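Local atomic coordinates of taurocyamine kinase (Schistosoma mansoni, PDB entry 4WOD), a protein that reversibly transfers a phosphate group between ATP and taurocyamine, a guanidino compound, using magnesium, through two fused phosphagen kinase repeats. Residues F455-P460 and H621-Y627; I480-V485 and M593-L599; L645-L650 and M709-E713; M665-G670 and Y683-R689. The protein carries 4 engineered substitutions. All coordinates share one frame; numbering follows the deposited sequence.

In the fold
Contacts 2, 3 and 4 gather on one eight-stranded antiparallel sheet in the second half of this duplicated chain, where strand 480-489 is followed by 639-646, 682-687 and 666-669; the bound arginine sits in the other half. Contact 2 touches contact 3 through Ile-480 CG1 and Leu-645 CD1, 3.8 Å apart, and contact 3 meets contact 4 where Met-709 CE lies 3.6 Å from Leu-666 CD1. The centres of contacts 2 and 4 are about 14 Å apart; both include residues predicted to bind ATP. Contact 1 stands apart, its centre about 24 Å from that of contact 4, the nearest, and the Tyr-625 side chain about 12 Å from that of the predicted active-site Cys-631.

Contact 1. Residues F455-P460 and H621-Y627; sequences FKHPAP and HSDKYGY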
# COMPACT_ATOMS: atom_id res chain seq x y z
N PHE A 455 43.91 9.22 -1.71
CA PHE A 455 43.97 9.32 -0.25
C PHE A 455 42.76 8.72 0.48
O PHE A 455 41.62 8.82 0.00
CB PHE A 455 44.12 10.79 0.16
CG PHE A 455 45.35 11.46 -0.39
CD1 PHE A 455 46.59 11.24 0.20
CD2 PHE A 455 45.27 12.31 -1.49
CE1 PHE A 455 47.74 11.85 -0.30
CE2 PHE A 455 46.41 12.93 -1.99
CZ PHE A 455 47.65 12.70 -1.39
N LYS A 456 43.02 8.12 1.63
CA LYS A 456 41.94 7.68 2.52
C LYS A 456 41.09 8.89 2.89
O LYS A 456 41.64 9.98 3.12
CB LYS A 456 42.48 7.04 3.80
CG LYS A 456 43.75 6.24 3.65
CD LYS A 456 44.27 5.87 5.04
CE LYS A 456 45.43 4.89 4.96
NZ LYS A 456 44.99 3.61 4.35
N HIS A 457 39.77 8.69 2.95
CA HIS A 457 38.83 9.70 3.46
C HIS A 457 39.38 10.23 4.77
O HIS A 457 39.97 9.48 5.55
CB HIS A 457 37.42 9.09 3.67
CG HIS A 457 36.32 10.10 3.89
ND1 HIS A 457 35.94 10.53 5.14
CD2 HIS A 457 35.52 10.75 3.01
CE1 HIS A 457 34.95 11.41 5.02
NE2 HIS A 457 34.68 11.56 3.74
N PRO A 458 39.22 11.54 5.01
CA PRO A 458 39.66 12.10 6.30
C PRO A 458 39.09 11.29 7.46
O PRO A 458 37.95 10.82 7.36
CB PRO A 458 39.08 13.54 6.29
CG PRO A 458 38.22 13.66 5.05
CD PRO A 458 38.70 12.59 4.11
N ALA A 459 39.86 11.08 8.52
CA ALA A 459 39.31 10.48 9.73
C ALA A 459 38.20 11.38 10.26
O ALA A 459 38.13 12.55 9.87
CB ALA A 459 40.40 10.28 10.79
N PRO A 460 37.32 10.84 11.10
CA PRO A 460 36.35 11.71 11.77
C PRO A 460 37.04 12.91 12.39
O PRO A 460 37.91 12.74 13.25
CB PRO A 460 35.72 10.79 12.83
CG PRO A 460 36.32 9.41 12.61
CD PRO A 460 36.96 9.42 11.27
N HIS A 621 32.63 2.09 8.21
CA HIS A 621 33.40 3.23 7.70
C HIS A 621 34.28 2.84 6.51
O HIS A 621 34.82 1.74 6.48
CB HIS A 621 34.27 3.84 8.82
CG HIS A 621 34.97 5.10 8.43
ND1 HIS A 621 36.21 5.11 7.80
CD2 HIS A 621 34.64 6.41 8.61
CE1 HIS A 621 36.59 6.36 7.59
NE2 HIS A 621 35.66 7.16 8.07
N SER A 622 34.44 3.75 5.55
CA SER A 622 35.18 3.44 4.33
C SER A 622 36.37 4.36 4.09
O SER A 622 36.30 5.56 4.30
CB SER A 622 34.23 3.52 3.13
OG SER A 622 34.94 3.62 1.92
N ASP A 623 37.47 3.78 3.62
CA ASP A 623 38.63 4.59 3.23
C ASP A 623 38.27 5.50 2.05
O ASP A 623 38.73 6.64 1.96
CB ASP A 623 39.81 3.69 2.88
CG ASP A 623 40.68 3.36 4.09
OD1 ASP A 623 40.33 3.75 5.22
OD2 ASP A 623 41.72 2.69 3.88
N LYS A 624 37.44 4.98 1.15
CA LYS A 624 36.92 5.73 0.01
C LYS A 624 35.89 6.80 0.42
O LYS A 624 36.03 7.98 0.09
CB LYS A 624 36.28 4.77 -1.02
CG LYS A 624 37.16 3.59 -1.48
CD LYS A 624 36.51 2.76 -2.61
CE LYS A 624 35.38 1.86 -2.11
NZ LYS A 624 35.82 0.68 -1.30
N TYR A 625 34.85 6.38 1.15
CA TYR A 625 33.66 7.24 1.32
C TYR A 625 33.37 7.75 2.74
O TYR A 625 32.36 8.41 2.94
CB TYR A 625 32.41 6.50 0.81
CG TYR A 625 32.57 5.93 -0.58
CD1 TYR A 625 32.98 6.74 -1.64
CD2 TYR A 625 32.35 4.58 -0.83
CE1 TYR A 625 33.15 6.22 -2.92
CE2 TYR A 625 32.51 4.05 -2.10
CZ TYR A 625 32.91 4.87 -3.14
OH TYR A 625 33.07 4.34 -4.39
N GLY A 626 34.22 7.45 3.72
CA GLY A 626 33.90 7.89 5.08
C GLY A 626 32.82 7.02 5.71
O GLY A 626 32.81 5.81 5.47
N TYR A 627 31.91 7.60 6.50
CA TYR A 627 30.87 6.77 7.10
C TYR A 627 29.93 6.21 6.03
O TYR A 627 29.50 6.92 5.11
CB TYR A 627 30.09 7.54 8.20
CG TYR A 627 30.94 7.66 9.46
CD1 TYR A 627 31.20 6.55 10.24
CD2 TYR A 627 31.52 8.87 9.82
CE1 TYR A 627 31.99 6.63 11.37
CE2 TYR A 627 32.33 8.97 10.94
CZ TYR A 627 32.56 7.85 11.71
OH TYR A 627 33.36 7.95 12.82
O HOH W 1 35.54 10.20 8.35
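His-457 lays its imidazole over the backbone of Tyr-625 and Gly-626. His-457 CB lies 3.3 Å from Asp-623 O, and CG is turned anti to its own backbone N (chi1 -167°), which carries the ring across the turn. CG and ND1 then meet Gly-626 CA, whereas His-457 CD2 faces Tyr-625 C at 3.7 Å. CE1 also lies over Gly-626 CA, and at the tip NE2 is a little farther from it. Gly-626 CA sits 3.5 Å from the centroid of the His-457 ring and 18° off the normal, a CH-pi contact over one face; Pro-458 CD lies against the opposite face. His-457 ND1 donates to Pro-458 O at 3.0 Å, with that oxygen tilted out of the ring plane, so the bond limits rotation of the imidazole. The same carbonyl accepts from a water that also bonds His-621 NE2. His-457 N points at Asp-623 O, at a modelled 2.5 Å that is doubtfully short, and a weak salt bridge joins Lys-456 NZ to Asp-623 OD2. Farther along, Pro-460 CG approaches Tyr-627 OH to 3.3 Å. The loop after helix 437-448 thus docks on a two-stranded antiparallel beta hairpin, 621-627, whose turn holds an ST motif at Ser-622.

Contact 2. Residues I480-V485 and M593-L599; sequences IVSTRV and MQQGGNL
Two neighbouring antiparallel strands of the phosphagen kinase catalytic sheet meet here, with Ser-482 to Val-485 belonging to a predicted ATP-binding site. The short axes of strands 482-485 and 593-595 approach to 4.8 Å and run at 174°. Thr-483 and Gln-594 form the hydrogen-bonded pair: Thr-483 N to Gln-594 O and Gln-594 N to Thr-483 O are each 3.0 Å. Past Gln-595 the 593-599 segment leaves the strand, and Gly-596 N donates to Val-481 O from above the carbonyl plane.

Thr-483 also binds through its side chain. With OG1 beside its backbone N (chi1 -54°), the hydroxyl donates to a lone pair of Gly-596 O at 2.8 Å, while CG2 turns to Leu-599 CD1 at 3.9 Å. That leucine methyl also reaches Val-485 CG2 at 3.7 Å, the side chains crossing near a right angle. Ile-480 CG2 lies 3.6 Å from Gly-597 CA, against the bend that leads into helix 599-614. On the other face of the sheet, Arg-484 and Met-593 lie side by side, pointing the same way. The bent end of Met-593 brings CE to 3.3 Å from Arg-484 NE, at the edge of the guanidinium.

Gln-594 OE1 meets Arg-605, and the guanidinium of Arg-484 lies close to that of Arg-589, another predicted ATP-binding residue. Gathered positive charge on the Arg-484 face would suit the phosphates of a nucleotide, whereas the threonine hydroxyl ties down the turn on the opposite face.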
# COMPACT_ATOMS: atom_id res chain seq x y z
N ILE A 480 16.26 32.73 14.28
CA ILE A 480 16.33 31.28 14.38
C ILE A 480 15.39 30.69 15.42
O ILE A 480 15.55 30.89 16.63
CB ILE A 480 17.76 30.82 14.70
CG1 ILE A 480 18.70 31.23 13.55
CG2 ILE A 480 17.79 29.31 14.96
CD1 ILE A 480 20.18 31.02 13.84
N VAL A 481 14.39 29.96 14.95
CA VAL A 481 13.45 29.27 15.82
C VAL A 481 14.10 28.09 16.55
O VAL A 481 13.88 27.89 17.75
CB VAL A 481 12.23 28.77 15.04
CG1 VAL A 481 11.29 28.00 15.96
CG2 VAL A 481 11.50 29.95 14.37
N SER A 482 14.91 27.32 15.83
CA SER A 482 15.55 26.16 16.44
C SER A 482 16.72 25.65 15.61
O SER A 482 16.81 25.91 14.41
CB SER A 482 14.54 25.03 16.66
OG SER A 482 14.01 24.59 15.42
N THR A 483 17.60 24.91 16.27
CA THR A 483 18.81 24.38 15.64
C THR A 483 18.86 22.86 15.85
O THR A 483 18.37 22.35 16.85
CB THR A 483 20.07 25.06 16.23
OG1 THR A 483 19.91 26.48 16.12
CG2 THR A 483 21.35 24.63 15.50
N ARG A 484 19.48 22.17 14.89
CA ARG A 484 19.48 20.72 14.85
C ARG A 484 20.74 20.29 14.09
O ARG A 484 21.11 20.92 13.08
CB ARG A 484 18.20 20.23 14.15
CG ARG A 484 17.94 18.70 14.09
CD ARG A 484 16.73 18.44 13.16
NE ARG A 484 16.27 17.05 13.05
CZ ARG A 484 16.62 16.20 12.08
NH1 ARG A 484 17.47 16.58 11.15
NH2 ARG A 484 16.13 14.96 12.04
N VAL A 485 21.42 19.27 14.59
CA VAL A 485 22.43 18.58 13.78
C VAL A 485 22.19 17.09 13.92
O VAL A 485 21.97 16.60 15.02
CB VAL A 485 23.90 18.90 14.18
CG1 VAL A 485 24.88 18.30 13.15
CG2 VAL A 485 24.11 20.39 14.29
N MET A 593 19.16 18.59 19.02
CA MET A 593 18.43 19.79 18.66
C MET A 593 17.95 20.56 19.88
O MET A 593 17.88 20.01 20.98
CB MET A 593 17.23 19.43 17.78
CG MET A 593 16.20 18.61 18.52
SD MET A 593 14.67 18.32 17.60
CE MET A 593 15.22 17.40 16.19
N GLN A 594 17.61 21.83 19.69
CA GLN A 594 17.03 22.65 20.75
C GLN A 594 16.46 23.94 20.19
O GLN A 594 16.76 24.32 19.06
CB GLN A 594 18.06 22.97 21.84
CG GLN A 594 19.08 24.01 21.43
CD GLN A 594 20.31 24.00 22.32
OE1 GLN A 594 20.81 22.94 22.68
NE2 GLN A 594 20.79 25.19 22.69
N GLN A 595 15.64 24.62 21.00
CA GLN A 595 15.15 25.95 20.65
C GLN A 595 16.31 26.92 20.60
O GLN A 595 17.29 26.75 21.32
CB GLN A 595 14.10 26.43 21.66
CG GLN A 595 12.82 25.62 21.70
CD GLN A 595 11.89 25.94 20.55
OE1 GLN A 595 12.01 25.36 19.47
NE2 GLN A 595 10.96 26.86 20.77
N GLY A 596 16.20 27.95 19.77
CA GLY A 596 17.23 28.96 19.69
C GLY A 596 18.27 28.65 18.63
O GLY A 596 18.12 27.70 17.86
N GLY A 597 19.34 29.44 18.59
CA GLY A 597 20.34 29.32 17.55
C GLY A 597 21.72 28.92 18.01
O GLY A 597 22.70 29.13 17.30
N ASN A 598 21.81 28.31 19.19
CA ASN A 598 23.10 27.93 19.74
C ASN A 598 23.63 26.62 19.15
O ASN A 598 23.50 25.55 19.75
CB ASN A 598 23.03 27.81 21.26
CG ASN A 598 24.39 27.75 21.89
OD1 ASN A 598 25.40 27.61 21.20
ND2 ASN A 598 24.43 27.86 23.21
N LEU A 599 24.24 26.74 17.98
CA LEU A 599 24.76 25.62 17.22
C LEU A 599 25.90 24.92 17.94
O LEU A 599 26.05 23.70 17.84
CB LEU A 599 25.22 26.10 15.84
CG LEU A 599 25.98 25.13 14.94
CD1 LEU A 599 25.13 23.90 14.66
CD2 LEU A 599 26.38 25.83 13.63

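Contact 3. Residues L645-L650 and M709-E713; sequences LKIPKL and MIEIE
Glu-713 uses its carboxylate to hold two consecutive backbone amides of the 645-650 segment, and it has the largest surface buried in this contact. Its OE2 accepts from Lys-649 N and its OE1 from Leu-650 N, each bond 2.9 Å long and fairly straight, about 155° at the hydrogen. Both oxygens use the syn lone pair, so the carboxylate receives the adjacent N-H groups as a two-pronged acceptor. Its chain leaves with CG anti to the backbone N (chi1 179°) and bends at the next bond (chi2 67°), which turns the acid from the helix to the loop. The two bonds fix the rotation of the carboxylate and satisfy both oxygens in a buried setting; the partial positive charge of the amides would favour its ionised form. Ile-647 crosses the glutamate at a slant, its CB 3.6 Å from Glu-713 OE1, and Pro-648 CD is 3.3 Å from Glu-713 OE2.

Leu-650 closes over the same group through CB, 3.2 Å from Glu-713 OE1, and sends its methyls to the helix, CD2 approaching Met-709 CG and CD1 approaching Ile-712 CG2. One helical turn before Glu-713, the extended side chain of Met-709 passes its SD 3.8 Å from Leu-645 CD2. Leu-645 CD1, the other branch, packs 4.0 Å from Ile-710 CG1.

Helix 695-715 therefore lies against the end of strand 639-646 and the loop after it. Ile-660 of helix 658-663 touches both Leu-650 and Met-709, while Ile-480 of the adjoining strand 480-489 continues the apolar layer past Leu-645 and Ile-710.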
# COMPACT_ATOMS: atom_id res chain seq x y z
N LEU A 645 14.74 29.00 10.15
CA LEU A 645 15.11 30.41 10.00
C LEU A 645 13.95 31.30 9.53
O LEU A 645 13.28 31.00 8.53
CB LEU A 645 16.28 30.54 9.02
CG LEU A 645 16.94 31.91 8.86
CD1 LEU A 645 17.60 32.35 10.15
CD2 LEU A 645 17.95 31.88 7.72
N LYS A 646 13.72 32.39 10.25
CA LYS A 646 12.72 33.39 9.85
C LYS A 646 13.36 34.52 9.05
O LYS A 646 14.04 35.38 9.61
CB LYS A 646 12.00 33.96 11.07
CG LYS A 646 11.33 32.91 11.93
CD LYS A 646 10.41 33.55 12.95
CE LYS A 646 11.16 34.54 13.81
NZ LYS A 646 10.30 35.07 14.90
N ILE A 647 13.13 34.51 7.75
CA ILE A 647 13.62 35.58 6.89
C ILE A 647 12.52 36.08 5.95
O ILE A 647 12.56 35.82 4.75
CB ILE A 647 14.86 35.12 6.08
CG1 ILE A 647 14.66 33.73 5.48
CG2 ILE A 647 16.09 35.11 6.97
CD1 ILE A 647 15.78 33.30 4.58
N PRO A 648 11.54 36.81 6.49
CA PRO A 648 10.39 37.30 5.73
C PRO A 648 10.80 38.16 4.53
O PRO A 648 10.23 38.02 3.44
CB PRO A 648 9.62 38.15 6.75
CG PRO A 648 10.02 37.61 8.06
CD PRO A 648 11.46 37.23 7.90
N LYS A 649 11.80 39.01 4.73
CA LYS A 649 12.23 39.92 3.69
C LYS A 649 12.87 39.14 2.56
O LYS A 649 12.41 39.19 1.42
CB LYS A 649 13.22 40.94 4.23
CG LYS A 649 12.66 42.37 4.39
CD LYS A 649 13.14 42.94 5.70
CE LYS A 649 12.18 43.91 6.35
NZ LYS A 649 12.32 43.87 7.83
N LEU A 650 13.96 38.46 2.88
CA LEU A 650 14.80 37.79 1.89
C LEU A 650 14.06 36.72 1.10
O LEU A 650 14.34 36.52 -0.09
CB LEU A 650 16.02 37.18 2.58
CG LEU A 650 16.92 36.23 1.79
CD1 LEU A 650 17.47 36.90 0.54
CD2 LEU A 650 18.04 35.77 2.68
N MET A 709 22.95 35.02 5.55
CA MET A 709 21.51 35.23 5.39
C MET A 709 20.94 36.22 6.39
O MET A 709 20.19 37.13 6.02
CB MET A 709 20.77 33.90 5.51
CG MET A 709 20.92 33.00 4.32
SD MET A 709 19.79 31.60 4.38
CE MET A 709 20.32 30.72 2.93
N ILE A 710 21.28 36.04 7.66
CA ILE A 710 20.75 36.90 8.72
C ILE A 710 21.23 38.33 8.52
O ILE A 710 20.43 39.26 8.60
CB ILE A 710 21.17 36.39 10.12
CG1 ILE A 710 20.43 35.09 10.45
CG2 ILE A 710 20.87 37.44 11.17
CD1 ILE A 710 20.72 34.54 11.84
N GLU A 711 22.51 38.51 8.23
CA GLU A 711 23.01 39.86 8.02
C GLU A 711 22.49 40.45 6.71
O GLU A 711 22.39 41.67 6.58
CB GLU A 711 24.53 39.89 8.08
CG GLU A 711 25.03 40.44 9.40
CD GLU A 711 24.88 41.94 9.48
OE1 GLU A 711 24.42 42.54 8.48
OE2 GLU A 711 25.15 42.51 10.55
N ILE A 712 22.17 39.60 5.74
CA ILE A 712 21.51 40.07 4.53
C ILE A 712 20.11 40.56 4.88
O ILE A 712 19.67 41.60 4.40
CB ILE A 712 21.41 38.98 3.44
CG1 ILE A 712 22.80 38.63 2.88
CG2 ILE A 712 20.49 39.43 2.31
CD1 ILE A 712 23.56 39.82 2.37
N GLU A 713 19.43 39.80 5.74
CA GLU A 713 18.04 40.07 6.12
C GLU A 713 17.82 41.44 6.76
O GLU A 713 16.89 42.13 6.39
CB GLU A 713 17.54 38.97 7.06
CG GLU A 713 16.11 39.11 7.57
CD GLU A 713 15.05 38.96 6.50
OE1 GLU A 713 15.38 38.59 5.35
OE2 GLU A 713 13.87 39.21 6.82

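Contact 4. Residues M665-G670 and Y683-R689; sequences MLQARG and YDISNKR
Torsions bring Arg-669 and Asp-684 together: the two already share a face as a cross-strand pair, and chi1 of 64° at the arginine and -175° at the aspartate turn CG of each so that the two ends meet. The arginine chain then runs extended, bringing its guanidinium over the acid: Asp-684 CB lies 3.4 Å above its plane, and the carboxylate plane is turned 30° from it. Arg-669 NH2 is 3.1 Å from Asp-684 OD2, a salt bridge of charges alone, because the oxygen lies well out of the guanidinium plane and no N-H points at it. Asp-684 OD1 pairs with Arg-640 NH2, so the acid serves two arginines, both in predicted ATP-binding sites.

The backbones beneath are antiparallel. Gln-667 with Ser-686 and Arg-669 with Asp-684 are hydrogen-bonded pairs, bonded in both directions, the shortest being Gln-667 N to Ser-686 O and Asp-684 N to Arg-669 O at 2.8 Å. Past the strand, Lys-688 N donates to Met-665 O at 2.9 Å. On the face away from the salt bridge, Ala-668 CB packs 3.5 Å from Ile-685 CD1 and 3.7 Å from Tyr-683 CD2. Leu-666 CD1 meets Ile-685 CG2 at 3.8 Å. Met-665 SD crosses to Arg-689 CD, whose guanidinium is held by Glu-701.

Strand 666-669 is one of the two edge strands of the sheet within the chain. Met-665 ends helix 658-663 as the C-prime residue of a Schellman motif, strand 639-646 flanks 682-687 on its other side, and Met-709 of helix 695-715 covers Leu-666 and Ile-685.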
# COMPACT_ATOMS: atom_id res chain seq x y z
N MET A 665 26.40 26.83 -0.58
CA MET A 665 26.15 25.39 -0.61
C MET A 665 25.17 24.97 0.49
O MET A 665 25.43 24.06 1.28
CB MET A 665 27.48 24.63 -0.51
CG MET A 665 28.36 24.85 -1.75
SD MET A 665 30.04 24.17 -1.67
CE MET A 665 30.80 25.26 -0.46
N LEU A 666 24.05 25.68 0.51
CA LEU A 666 22.97 25.44 1.45
C LEU A 666 21.74 24.97 0.71
O LEU A 666 21.58 25.24 -0.48
CB LEU A 666 22.63 26.70 2.23
CG LEU A 666 23.71 27.31 3.12
CD1 LEU A 666 23.24 28.67 3.60
CD2 LEU A 666 23.97 26.38 4.29
N GLN A 667 20.88 24.26 1.42
CA GLN A 667 19.59 23.86 0.88
C GLN A 667 18.52 24.56 1.68
O GLN A 667 18.67 24.73 2.89
CB GLN A 667 19.41 22.34 0.94
CG GLN A 667 17.97 21.89 0.76
CD GLN A 667 17.70 20.52 1.35
OE1 GLN A 667 18.00 19.50 0.74
NE2 GLN A 667 17.13 20.50 2.56
N ALA A 668 17.45 24.99 1.01
CA ALA A 668 16.34 25.67 1.68
C ALA A 668 15.02 24.97 1.38
O ALA A 668 14.78 24.56 0.25
CB ALA A 668 16.28 27.12 1.26
N ARG A 669 14.17 24.83 2.40
CA ARG A 669 12.84 24.27 2.20
C ARG A 669 11.80 25.01 3.06
O ARG A 669 12.01 25.25 4.25
CB ARG A 669 12.82 22.76 2.51
CG ARG A 669 13.12 22.40 3.95
CD ARG A 669 13.09 20.90 4.23
NE ARG A 669 13.39 20.61 5.64
CZ ARG A 669 12.48 20.58 6.61
NH1 ARG A 669 11.20 20.81 6.34
NH2 ARG A 669 12.85 20.31 7.86
N GLY A 670 10.69 25.40 2.44
CA GLY A 670 9.66 26.17 3.12
C GLY A 670 8.55 25.33 3.70
O GLY A 670 8.54 24.11 3.55
N TYR A 683 12.10 29.39 6.78
CA TYR A 683 12.75 28.37 5.97
C TYR A 683 13.59 27.42 6.82
O TYR A 683 14.25 27.83 7.78
CB TYR A 683 13.65 29.00 4.92
CG TYR A 683 12.96 29.45 3.65
CD1 TYR A 683 11.64 29.87 3.66
CD2 TYR A 683 13.64 29.44 2.44
CE1 TYR A 683 11.01 30.28 2.50
CE2 TYR A 683 13.02 29.84 1.28
CZ TYR A 683 11.71 30.26 1.31
OH TYR A 683 11.10 30.66 0.14
N ASP A 684 13.59 26.14 6.44
CA ASP A 684 14.55 25.20 6.99
C ASP A 684 15.82 25.23 6.13
O ASP A 684 15.79 24.85 4.96
CB ASP A 684 13.97 23.80 7.06
CG ASP A 684 14.90 22.82 7.73
OD1 ASP A 684 15.81 22.32 7.04
OD2 ASP A 684 14.74 22.58 8.94
N ILE A 685 16.92 25.70 6.71
CA ILE A 685 18.18 25.83 5.98
C ILE A 685 19.19 24.79 6.46
O ILE A 685 19.39 24.63 7.66
CB ILE A 685 18.80 27.24 6.14
CG1 ILE A 685 17.76 28.33 5.87
CG2 ILE A 685 20.01 27.40 5.22
CD1 ILE A 685 17.23 28.32 4.46
N SER A 686 19.83 24.09 5.54
CA SER A 686 20.84 23.13 5.95
C SER A 686 22.05 23.15 5.02
O SER A 686 21.96 23.63 3.89
CB SER A 686 20.24 21.72 6.01
OG SER A 686 19.63 21.37 4.79
N ASN A 687 23.19 22.65 5.49
CA ASN A 687 24.31 22.43 4.59
C ASN A 687 23.93 21.38 3.57
O ASN A 687 23.26 20.40 3.89
CB ASN A 687 25.57 21.99 5.35
CG ASN A 687 25.38 20.71 6.15
OD1 ASN A 687 24.67 20.69 7.16
ND2 ASN A 687 26.04 19.63 5.72
N LYS A 688 24.35 21.58 2.33
CA LYS A 688 24.08 20.59 1.31
C LYS A 688 25.16 19.50 1.27
O LYS A 688 24.87 18.33 1.01
CB LYS A 688 23.94 21.26 -0.05
CG LYS A 688 23.19 20.43 -1.07
CD LYS A 688 23.29 21.04 -2.45
CE LYS A 688 24.60 21.79 -2.64
NZ LYS A 688 25.24 21.49 -3.96
N ARG A 689 26.41 19.86 1.57
CA ARG A 689 27.50 18.90 1.44
C ARG A 689 27.45 17.81 2.50
O ARG A 689 27.01 18.05 3.62
CB ARG A 689 28.85 19.62 1.50
CG ARG A 689 29.07 20.57 0.32
CD ARG A 689 30.31 21.42 0.54
NE ARG A 689 31.52 20.72 0.17
CZ ARG A 689 32.75 21.14 0.45
NH1 ARG A 689 32.93 22.26 1.13
NH2 ARG A 689 33.79 20.42 0.05
O HOH W 2 27.17 22.79 2.46